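Local atomic coordinates of C381 turret protein (Sulfolobus turreted icosahedral virus, PDB entry 4IND), a protein that forms the turret of an archaeal virus, a chain with a triple jelly-roll fold that assembles as a pentamer. Residues 197-203 with 239-245; 178-184 with 224-230; 160-164 with 252-256. All coordinates share one frame; numbering follows the deposited sequence. Where two conformers were deposited one is given.

In the fold
All three contacts belong to the middle jelly roll of the chain. Contact 3 (160-164 with 252-256) pairs the first and last strands of this domain, and contacts 1 and 2 lie inside the loop it closes, their segments alternating along the chain in the order 178-184, 197-203, 224-230, 239-245. Contacts 2 and 3 share one four-stranded sheet, in which strands 176-187 and 253-262 are neighbours; contact 1 lies in the facing sheet. Their centres are about 12 to 14 Å apart. Between the sheets I202 meets V228, F199 meets F226 and F253, and F241 meets M182, so the three contacts frame one hydrophobic core.

Contact 1 (197-203 with 239-245); sequences FQFGTIS and VKFSVTY
Strands 197-203 and 239-243 run antiparallel, their axes 166° apart in direction, with paired backbone bonds at T201-S242 and S203-K240 and a further one from T244 N to F199 O. F197, F199, F241 and Y245 form an aromatic cluster, F241 coming from the paired part of the ladder. The ring of Y245 receives the F197 ring tip on one face, F197 CZ standing 3.4 Å from Y245 CG, the planes meeting at 47°. At the edge of the Y245 ring lies F199 O, 3.5 Å from Y245 CD2. F199 starts out pointing away from 239-245; with CG anti to N (chi1 167°) its ring lies back beside its carbonyl and meets partners with opposite corners: F199 CD1 touches Y245 CE2 at 3.7 Å, and F199 CE2 reaches the edge of the F241 ring at CZ, 3.5 Å away. On the other face of the sheet a water bonds T201 OG1, S203 OG and S242 OG and donates to K240 O at 2.7 Å, tying both strands together. Strands 168-172 and 208-213 flank the pair, bonding to V239 and to F197, F199, G200 and I202 respectively, while F199, I202 and F241 pack against strand 176-187 of the facing sheet.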
loop_
_atom_site.group_PDB
_atom_site.type_symbol
_atom_site.label_atom_id
_atom_site.label_comp_id
_atom_site.label_asym_id
_atom_site.label_seq_id
_atom_site.Cartn_x
_atom_site.Cartn_y
_atom_site.Cartn_z
ATOM N N PHE A 197 -13.580 -34.584 18.272
ATOM C CA PHE A 197 -14.511 -33.654 18.891
ATOM C C PHE A 197 -14.578 -32.352 18.114
ATOM O O PHE A 197 -13.597 -31.600 18.059
ATOM C CB PHE A 197 -14.019 -33.366 20.308
ATOM C CG PHE A 197 -14.919 -32.470 21.101
ATOM C CD1 PHE A 197 -15.894 -33.006 21.936
ATOM C CD2 PHE A 197 -14.773 -31.101 21.042
ATOM C CE1 PHE A 197 -16.718 -32.185 22.683
ATOM C CE2 PHE A 197 -15.597 -30.266 21.790
ATOM C CZ PHE A 197 -16.572 -30.811 22.612
ATOM N N GLN A 198 -15.725 -32.062 17.509
ATOM C CA GLN A 198 -15.853 -30.783 16.830
ATOM C C GLN A 198 -16.284 -29.727 17.840
ATOM O O GLN A 198 -17.373 -29.798 18.397
ATOM C CB GLN A 198 -16.821 -30.839 15.642
ATOM C CG GLN A 198 -16.970 -29.471 14.963
ATOM C CD GLN A 198 -17.877 -29.489 13.748
ATOM O OE1 GLN A 198 -18.799 -28.706 13.641
ATOM N NE2 GLN A 198 -17.608 -30.366 12.829
ATOM N N PHE A 199 -15.403 -28.766 18.091
ATOM C CA PHE A 199 -15.696 -27.668 19.003
ATOM C C PHE A 199 -16.635 -26.668 18.334
ATOM O O PHE A 199 -17.570 -26.132 18.951
ATOM C CB PHE A 199 -14.371 -26.990 19.396
ATOM C CG PHE A 199 -14.540 -25.664 20.082
ATOM C CD1 PHE A 199 -14.972 -25.588 21.399
ATOM C CD2 PHE A 199 -14.249 -24.493 19.412
ATOM C CE1 PHE A 199 -15.133 -24.354 22.033
ATOM C CE2 PHE A 199 -14.400 -23.256 20.031
ATOM C CZ PHE A 199 -14.846 -23.187 21.348
ATOM N N GLY A 200 -16.385 -26.405 17.063
ATOM C CA GLY A 200 -17.139 -25.367 16.364
ATOM C C GLY A 200 -16.740 -25.285 14.908
ATOM O O GLY A 200 -16.036 -26.162 14.414
ATOM N N THR A 201 -17.181 -24.228 14.231
ATOM C CA THR A 201 -16.862 -24.022 12.825
ATOM C C THR A 201 -16.624 -22.552 12.578
ATOM O O THR A 201 -17.194 -21.688 13.259
ATOM C CB THR A 201 -18.010 -24.452 11.901
ATOM O OG1 THR A 201 -19.172 -23.671 12.207
ATOM C CG2 THR A 201 -18.328 -25.918 12.079
ATOM N N ILE A 202 -15.774 -22.278 11.601
ATOM C CA ILE A 202 -15.628 -20.936 11.081
ATOM C C ILE A 202 -16.119 -20.962 9.640
ATOM O O ILE A 202 -15.748 -21.838 8.871
ATOM C CB ILE A 202 -14.176 -20.475 11.159
ATOM C CG1 ILE A 202 -13.810 -20.241 12.624
ATOM C CG2 ILE A 202 -13.977 -19.176 10.364
ATOM C CD1 ILE A 202 -12.338 -20.120 12.864
ATOM N N SER A 203 -16.983 -20.020 9.275
ATOM C CA SER A 203 -17.503 -20.038 7.919
ATOM C C SER A 203 -17.754 -18.655 7.346
ATOM O O SER A 203 -17.906 -17.680 8.085
ATOM C CB SER A 203 -18.775 -20.883 7.853
ATOM O OG SER A 203 -19.736 -20.408 8.760
ATOM N N VAL A 239 -17.756 -13.109 8.292
ATOM C CA VAL A 239 -17.249 -14.377 8.827
ATOM C C VAL A 239 -18.068 -14.739 10.063
ATOM O O VAL A 239 -18.397 -13.869 10.873
ATOM C CB VAL A 239 -15.771 -14.257 9.179
ATOM C CG1 VAL A 239 -15.240 -15.560 9.793
ATOM C CG2 VAL A 239 -14.966 -13.873 7.937
ATOM N N LYS A 240 -18.403 -16.016 10.202
ATOM C CA LYS A 240 -19.179 -16.465 11.366
ATOM C C LYS A 240 -18.502 -17.621 12.093
ATOM O O LYS A 240 -18.184 -18.647 11.489
ATOM C CB LYS A 240 -20.572 -16.868 10.915
ATOM C CG LYS A 240 -21.494 -17.269 12.040
ATOM C CD LYS A 240 -22.862 -17.611 11.479
ATOM C CE LYS A 240 -23.773 -18.178 12.540
ATOM N NZ LYS A 240 -25.077 -18.611 11.953
ATOM N N PHE A 241 -18.269 -17.445 13.390
ATOM C CA PHE A 241 -17.747 -18.524 14.221
ATOM C C PHE A 241 -18.912 -19.062 15.050
ATOM O O PHE A 241 -19.665 -18.285 15.628
ATOM C CB PHE A 241 -16.642 -18.004 15.129
ATOM C CG PHE A 241 -16.396 -18.874 16.326
ATOM C CD1 PHE A 241 -15.844 -20.135 16.178
ATOM C CD2 PHE A 241 -16.731 -18.433 17.600
ATOM C CE1 PHE A 241 -15.619 -20.947 17.275
ATOM C CE2 PHE A 241 -16.505 -19.230 18.711
ATOM C CZ PHE A 241 -15.952 -20.504 18.547
ATOM N N SER A 242 -19.081 -20.379 15.071
ATOM C CA SER A 242 -20.164 -21.003 15.830
ATOM C C SER A 242 -19.598 -22.085 16.715
ATOM O O SER A 242 -18.798 -22.907 16.253
ATOM C CB SER A 242 -21.188 -21.660 14.900
ATOM O OG SER A 242 -21.479 -20.847 13.784
ATOM N N VAL A 243 -20.015 -22.108 17.980
ATOM C CA VAL A 243 -19.695 -23.238 18.859
ATOM C C VAL A 243 -20.785 -24.275 18.622
ATOM O O VAL A 243 -21.976 -23.962 18.736
ATOM C CB VAL A 243 -19.702 -22.820 20.341
ATOM C CG1 VAL A 243 -19.362 -24.017 21.221
ATOM C CG2 VAL A 243 -18.718 -21.682 20.591
ATOM N N THR A 244 -20.404 -25.510 18.305
ATOM C CA THR A 244 -21.405 -26.474 17.825
ATOM C C THR A 244 -21.568 -27.727 18.663
ATOM O O THR A 244 -22.426 -28.561 18.370
ATOM C CB THR A 244 -21.104 -26.903 16.370
ATOM O OG1 THR A 244 -19.797 -27.481 16.326
ATOM C CG2 THR A 244 -21.157 -25.716 15.409
ATOM N N TYR A 245 -20.745 -27.893 19.690
ATOM C CA TYR A 245 -20.733 -29.183 20.388
ATOM C C TYR A 245 -21.951 -29.456 21.274
ATOM O O TYR A 245 -22.202 -30.594 21.653
ATOM C CB TYR A 245 -19.406 -29.440 21.122
ATOM C CG TYR A 245 -19.095 -28.541 22.303
ATOM C CD1 TYR A 245 -19.534 -28.864 23.577
ATOM C CD2 TYR A 245 -18.324 -27.399 22.147
ATOM C CE1 TYR A 245 -19.229 -28.062 24.666
ATOM C CE2 TYR A 245 -18.013 -26.602 23.221
ATOM C CZ TYR A 245 -18.463 -26.951 24.484
ATOM O OH TYR A 245 -18.174 -26.164 25.575
HETATM O O HOH W 1 -19.880 -29.944 17.195
HETATM O O HOH W 2 -19.625 -20.950 11.521
#

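Contact 2 (178-184 with 224-230); sequences YAIKMPY and GTFLVYL. With 2HP (dihydrogenphosphate ion), chain Y.
Y184 and F226 meet obliquely in this antiparallel ladder: Y184 CE2 stands over the centre of the F226 ring, 3.5 Å above its plane, and the two rings are inclined at 31°. One face of the Y184 ring lies against G224, whose CA is 3.9 Å from the ring centroid in a CH-pi contact. Y184 can lean over that backbone because its CG sits between the backbone N and the carbonyl carbon (chi1 62°). Farther along the same face, I180 CD1 meets L230 CD1 at 3.8 Å. On the opposite face of the sheet, A179 CB packs on Y229 CE1 at 3.7 Å, and K181 CG is tightly pressed against T225 CG2 at 3.4 Å. Eight backbone hydrogen bonds, two at each of four pairs from Y178-L230 to Y184-G224, set the register. I202 and F199 of strand 194-203 back the I180 and F226 face. The K181 chain bends at chi3 (-63°), and K181 NZ donates to 2HP O4 of a dihydrogenphosphate ion at 3.1 Å. R154 NH1 of the same chain and E237 N of the second subunit also bond that ion. The K181 ammonium, shared between the phosphate, D235 O and the Y236 ring of the second subunit and, weakly and at long range, E258, lies in a subunit interface where the phosphate and E258 probably offset its charge.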
loop_
_atom_site.group_PDB
_atom_site.type_symbol
_atom_site.label_atom_id
_atom_site.label_comp_id
_atom_site.label_asym_id
_atom_site.label_seq_id
_atom_site.Cartn_x
_atom_site.Cartn_y
_atom_site.Cartn_z
ATOM N N TYR A 178 -6.244 -14.026 6.377
ATOM C CA TYR A 178 -6.211 -13.853 7.817
ATOM C C TYR A 178 -5.960 -15.136 8.572
ATOM O O TYR A 178 -6.398 -16.211 8.165
ATOM C CB TYR A 178 -7.544 -13.308 8.294
ATOM C CG TYR A 178 -7.907 -11.958 7.729
ATOM C CD1 TYR A 178 -7.717 -10.800 8.469
ATOM C CD2 TYR A 178 -8.444 -11.840 6.456
ATOM C CE1 TYR A 178 -8.070 -9.546 7.961
ATOM C CE2 TYR A 178 -8.803 -10.590 5.935
ATOM C CZ TYR A 178 -8.603 -9.458 6.685
ATOM O OH TYR A 178 -8.967 -8.223 6.191
ATOM N N ALA A 179 -5.270 -15.009 9.695
ATOM C CA ALA A 179 -5.149 -16.106 10.646
ATOM C C ALA A 179 -6.213 -15.889 11.711
ATOM O O ALA A 179 -6.408 -14.766 12.181
ATOM C CB ALA A 179 -3.777 -16.136 11.266
ATOM N N ILE A 180 -6.914 -16.957 12.082
ATOM C CA ILE A 180 -7.805 -16.904 13.233
ATOM C C ILE A 180 -7.269 -17.918 14.232
ATOM O O ILE A 180 -7.236 -19.116 13.951
ATOM C CB ILE A 180 -9.221 -17.273 12.847
ATOM C CG1 ILE A 180 -9.772 -16.237 11.867
ATOM C CG2 ILE A 180 -10.099 -17.353 14.092
ATOM C CD1 ILE A 180 -11.108 -16.639 11.250
ATOM N N LYS A 181 -6.800 -17.421 15.370
ATOM C CA LYS A 181 -6.174 -18.254 16.374
ATOM C C LYS A 181 -7.055 -18.247 17.618
ATOM O O LYS A 181 -7.489 -17.185 18.094
ATOM C CB LYS A 181 -4.759 -17.748 16.703
ATOM C CG LYS A 181 -3.977 -18.664 17.645
ATOM C CD LYS A 181 -2.665 -18.024 18.107
ATOM C CE LYS A 181 -1.716 -17.764 16.930
ATOM N NZ LYS A 181 -0.394 -17.239 17.419
ATOM N N MET A 182 -7.337 -19.432 18.143
ATOM C CA MET A 182 -8.133 -19.522 19.351
ATOM C C MET A 182 -7.503 -20.454 20.380
ATOM O O MET A 182 -7.694 -21.668 20.332
ATOM C CB MET A 182 -9.566 -19.936 18.998
ATOM C CG MET A 182 -10.202 -19.001 17.984
ATOM S SD MET A 182 -11.623 -19.683 17.123
ATOM C CE MET A 182 -12.622 -20.215 18.513
ATOM N N PRO A 183 -6.725 -19.878 21.309
ATOM C CA PRO A 183 -6.191 -20.640 22.435
ATOM C C PRO A 183 -7.393 -21.044 23.256
ATOM O O PRO A 183 -8.305 -20.217 23.394
ATOM C CB PRO A 183 -5.376 -19.600 23.216
ATOM C CG PRO A 183 -5.205 -18.421 22.291
ATOM C CD PRO A 183 -6.397 -18.438 21.385
ATOM N N TYR A 184 -7.429 -22.271 23.759
ATOM C CA TYR A 184 -8.565 -22.722 24.550
ATOM C C TYR A 184 -8.110 -23.606 25.692
ATOM O O TYR A 184 -7.012 -24.139 25.659
ATOM C CB TYR A 184 -9.551 -23.501 23.676
ATOM C CG TYR A 184 -8.960 -24.753 23.078
ATOM C CD1 TYR A 184 -8.868 -25.930 23.830
ATOM C CD2 TYR A 184 -8.467 -24.770 21.770
ATOM C CE1 TYR A 184 -8.320 -27.081 23.297
ATOM C CE2 TYR A 184 -7.913 -25.941 21.237
ATOM C CZ TYR A 184 -7.847 -27.079 22.011
ATOM O OH TYR A 184 -7.300 -28.227 21.497
ATOM N N GLY A 224 -5.133 -26.068 24.367
ATOM C CA GLY A 224 -4.521 -26.143 23.062
ATOM C C GLY A 224 -4.836 -24.878 22.332
ATOM O O GLY A 224 -5.264 -23.884 22.946
ATOM N N THR A 225 -4.648 -24.904 21.017
ATOM C CA THR A 225 -4.883 -23.735 20.176
ATOM C C THR A 225 -5.414 -24.166 18.822
ATOM O O THR A 225 -4.839 -25.041 18.179
ATOM C CB THR A 225 -3.579 -22.932 19.963
ATOM O OG1 THR A 225 -2.971 -22.629 21.230
ATOM C CG2 THR A 225 -3.871 -21.629 19.218
ATOM N N PHE A 226 -6.525 -23.575 18.405
ATOM C CA PHE A 226 -6.981 -23.724 17.027
ATOM C C PHE A 226 -6.331 -22.606 16.223
ATOM O O PHE A 226 -6.241 -21.459 16.691
ATOM C CB PHE A 226 -8.501 -23.575 16.929
ATOM C CG PHE A 226 -9.269 -24.656 17.647
ATOM C CD1 PHE A 226 -9.144 -25.985 17.268
ATOM C CD2 PHE A 226 -10.121 -24.340 18.681
ATOM C CE1 PHE A 226 -9.861 -26.977 17.926
ATOM C CE2 PHE A 226 -10.853 -25.317 19.339
ATOM C CZ PHE A 226 -10.724 -26.628 18.965
ATOM N N LEU A 227 -5.849 -22.939 15.030
ATOM C CA LEU A 227 -5.238 -21.946 14.155
ATOM C C LEU A 227 -5.631 -22.310 12.745
ATOM O O LEU A 227 -5.173 -23.322 12.200
ATOM C CB LEU A 227 -3.709 -21.965 14.293
ATOM C CG LEU A 227 -2.943 -21.048 13.330
ATOM C CD1 LEU A 227 -3.514 -19.632 13.383
ATOM C CD2 LEU A 227 -1.459 -21.026 13.629
ATOM N N VAL A 228 -6.502 -21.507 12.164
ATOM C CA VAL A 228 -6.929 -21.712 10.784
ATOM C C VAL A 228 -6.781 -20.409 10.001
ATOM O O VAL A 228 -6.509 -19.375 10.581
ATOM C CB VAL A 228 -8.375 -22.227 10.706
ATOM C CG1 VAL A 228 -8.490 -23.556 11.425
ATOM C CG2 VAL A 228 -9.329 -21.210 11.311
ATOM N N TYR A 229 -6.924 -20.476 8.684
ATOM C CA TYR A 229 -6.681 -19.304 7.865
ATOM C C TYR A 229 -7.812 -19.149 6.863
ATOM O O TYR A 229 -8.316 -20.137 6.345
ATOM C CB TYR A 229 -5.340 -19.456 7.126
ATOM C CG TYR A 229 -4.144 -19.724 8.010
ATOM C CD1 TYR A 229 -3.383 -18.687 8.524
ATOM C CD2 TYR A 229 -3.757 -21.017 8.309
ATOM C CE1 TYR A 229 -2.257 -18.939 9.319
ATOM C CE2 TYR A 229 -2.646 -21.274 9.110
ATOM C CZ TYR A 229 -1.912 -20.225 9.616
ATOM O OH TYR A 229 -0.816 -20.454 10.407
ATOM N N LEU A 230 -8.196 -17.910 6.577
ATOM C CA LEU A 230 -9.218 -17.625 5.579
ATOM C C LEU A 230 -8.640 -16.728 4.525
ATOM O O LEU A 230 -8.074 -15.684 4.853
ATOM C CB LEU A 230 -10.387 -16.847 6.212
ATOM C CG LEU A 230 -11.251 -17.543 7.235
ATOM C CD1 LEU A 230 -12.353 -16.568 7.713
ATOM C CD2 LEU A 230 -11.857 -18.742 6.577
HETATM P P 2HP Y . 1.117 -14.235 19.234
HETATM O O1 2HP Y . 2.084 -15.374 18.790
HETATM O O2 2HP Y . 1.179 -13.074 18.291
HETATM O O3 2HP Y . 1.566 -13.623 20.516
HETATM O O4 2HP Y . -0.326 -14.805 19.330
#

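Contact 3 (160-164 with 252-256); sequences IIHTS and PFTFG
I161 lies over the ring of F255, and its side chain can be followed atom by atom across that aromatic surface. CB stands above the middle of the ring, 4.0 Å from the centroid and 12° off the normal, a CH-pi contact; I161 CB also lies 3.3 Å from F255 O. From there the branches part. I161 CG2 reaches the far rim, 3.6 Å from F255 CZ, with CE2 nearly as close. I161 CG1 instead runs beside the backbone, 3.4 Å from F255 O, and carries the tip CD1 back to F255 CE1 at 3.7 Å. The first torsion (chi1 -52°) accounts for this split: it puts CG1 beside the backbone N and swings CG2 opposite it, which leaves CG2 over the CZ-CE2 rim while CG1 goes to the carbonyl and CD1 returns to CE1. F100 and Y108 also pack against I161. F255 has its CG between its own N and carbonyl carbon (chi1 68°), which turns the ring back under the isoleucine. T163 CG2 then closes on the edge of the same ring, 3.8 Å from F255 CE2, while its OG1 is bonded to N166 O and G165 N.

On the opposite face of the sheet, H162 and T254 lie side by side. T254 CG2 rests over one face of the imidazole, toward its rim, and a water in the ring plane is bonded to H162 ND1 and donates to F253 O. The F255-I161 and T163-F253 pairs each exchange two backbone hydrogen bonds. F255 O also accepts a weak bond from I160 N at 3.3 Å, so both I160 and I161 face one residue. This is a classic beta bulge, here set where the first and last strands of the middle jelly roll meet at the edge of its sheet.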
loop_
_atom_site.group_PDB
_atom_site.type_symbol
_atom_site.label_atom_id
_atom_site.label_comp_id
_atom_site.label_asym_id
_atom_site.label_seq_id
_atom_site.Cartn_x
_atom_site.Cartn_y
_atom_site.Cartn_z
ATOM N N ILE A 160 -10.627 -15.745 27.862
ATOM C CA ILE A 160 -11.595 -15.390 28.905
ATOM C C ILE A 160 -13.049 -15.635 28.485
ATOM O O ILE A 160 -13.977 -15.372 29.254
ATOM C CB ILE A 160 -11.473 -13.895 29.287
ATOM C CG1 ILE A 160 -11.695 -13.038 28.046
ATOM C CG2 ILE A 160 -10.120 -13.595 29.941
ATOM C CD1 ILE A 160 -11.857 -11.533 28.358
ATOM N N ILE A 161 -13.259 -16.095 27.256
ATOM C CA ILE A 161 -14.615 -16.309 26.767
ATOM C C ILE A 161 -15.080 -17.685 27.181
ATOM O O ILE A 161 -14.438 -18.692 26.876
ATOM C CB ILE A 161 -14.719 -16.207 25.229
ATOM C CG1 ILE A 161 -14.098 -14.914 24.709
ATOM C CG2 ILE A 161 -16.182 -16.332 24.779
ATOM C CD1 ILE A 161 -13.863 -14.918 23.188
ATOM N N HIS A 162 -16.202 -17.744 27.887
ATOM C CA HIS A 162 -16.712 -19.029 28.363
ATOM C C HIS A 162 -17.850 -19.559 27.515
ATOM O O HIS A 162 -18.806 -18.833 27.217
ATOM C CB HIS A 162 -17.219 -18.923 29.818
ATOM C CG HIS A 162 -16.154 -18.580 30.798
ATOM N ND1 HIS A 162 -15.374 -19.538 31.413
ATOM C CD2 HIS A 162 -15.720 -17.388 31.273
ATOM C CE1 HIS A 162 -14.518 -18.952 32.226
ATOM N NE2 HIS A 162 -14.710 -17.645 32.163
ATOM N N THR A 163 -17.779 -20.848 27.186
ATOM C CA THR A 163 -18.876 -21.485 26.473
ATOM C C THR A 163 -19.156 -22.835 27.061
ATOM O O THR A 163 -18.262 -23.506 27.598
ATOM C CB THR A 163 -18.615 -21.612 24.940
ATOM O OG1 THR A 163 -19.743 -22.253 24.329
ATOM C CG2 THR A 163 -17.334 -22.451 24.661
ATOM N N SER A 164 -20.407 -23.253 26.987
ATOM C CA SER A 164 -20.727 -24.590 27.409
ATOM C C SER A 164 -21.344 -25.387 26.260
ATOM O O SER A 164 -22.009 -26.396 26.485
ATOM C CB SER A 164 -21.645 -24.557 28.633
ATOM O OG SER A 164 -22.796 -23.790 28.354
ATOM N N PRO A 252 -17.231 -27.728 29.481
ATOM C CA PRO A 252 -17.045 -26.271 29.344
ATOM C C PRO A 252 -15.675 -25.919 28.766
ATOM O O PRO A 252 -14.668 -26.559 29.117
ATOM C CB PRO A 252 -17.159 -25.761 30.783
ATOM C CG PRO A 252 -16.942 -26.962 31.649
ATOM C CD PRO A 252 -17.463 -28.140 30.874
ATOM N N PHE A 253 -15.649 -24.937 27.871
ATOM C CA PHE A 253 -14.418 -24.388 27.318
ATOM C C PHE A 253 -14.261 -22.944 27.760
ATOM O O PHE A 253 -15.254 -22.228 28.008
ATOM C CB PHE A 253 -14.445 -24.408 25.768
ATOM C CG PHE A 253 -14.018 -25.724 25.154
ATOM C CD1 PHE A 253 -12.822 -25.818 24.451
ATOM C CD2 PHE A 253 -14.826 -26.842 25.237
ATOM C CE1 PHE A 253 -12.433 -27.023 23.858
ATOM C CE2 PHE A 253 -14.440 -28.048 24.654
ATOM C CZ PHE A 253 -13.241 -28.133 23.965
ATOM N N THR A 254 -13.011 -22.507 27.850
ATOM C CA THR A 254 -12.689 -21.088 27.932
ATOM C C THR A 254 -11.723 -20.824 26.793
ATOM O O THR A 254 -10.804 -21.602 26.578
ATOM C CB THR A 254 -12.013 -20.739 29.251
ATOM O OG1 THR A 254 -12.840 -21.161 30.336
ATOM C CG2 THR A 254 -11.796 -19.231 29.350
ATOM N N PHE A 255 -11.935 -19.756 26.026
ATOM C CA PHE A 255 -11.075 -19.537 24.875
ATOM C C PHE A 255 -10.843 -18.055 24.605
ATOM O O PHE A 255 -11.576 -17.187 25.100
ATOM C CB PHE A 255 -11.631 -20.261 23.638
ATOM C CG PHE A 255 -12.934 -19.686 23.128
ATOM C CD1 PHE A 255 -12.944 -18.752 22.104
ATOM C CD2 PHE A 255 -14.144 -20.097 23.670
ATOM C CE1 PHE A 255 -14.154 -18.224 21.630
ATOM C CE2 PHE A 255 -15.351 -19.585 23.213
ATOM C CZ PHE A 255 -15.357 -18.638 22.192
ATOM N N GLY A 256 -9.813 -17.783 23.818
ATOM C CA GLY A 256 -9.469 -16.445 23.408
ATOM C C GLY A 256 -9.704 -16.351 21.915
ATOM O O GLY A 256 -10.090 -17.334 21.280
HETATM O O HOH W 3 -16.782 -22.291 30.488
#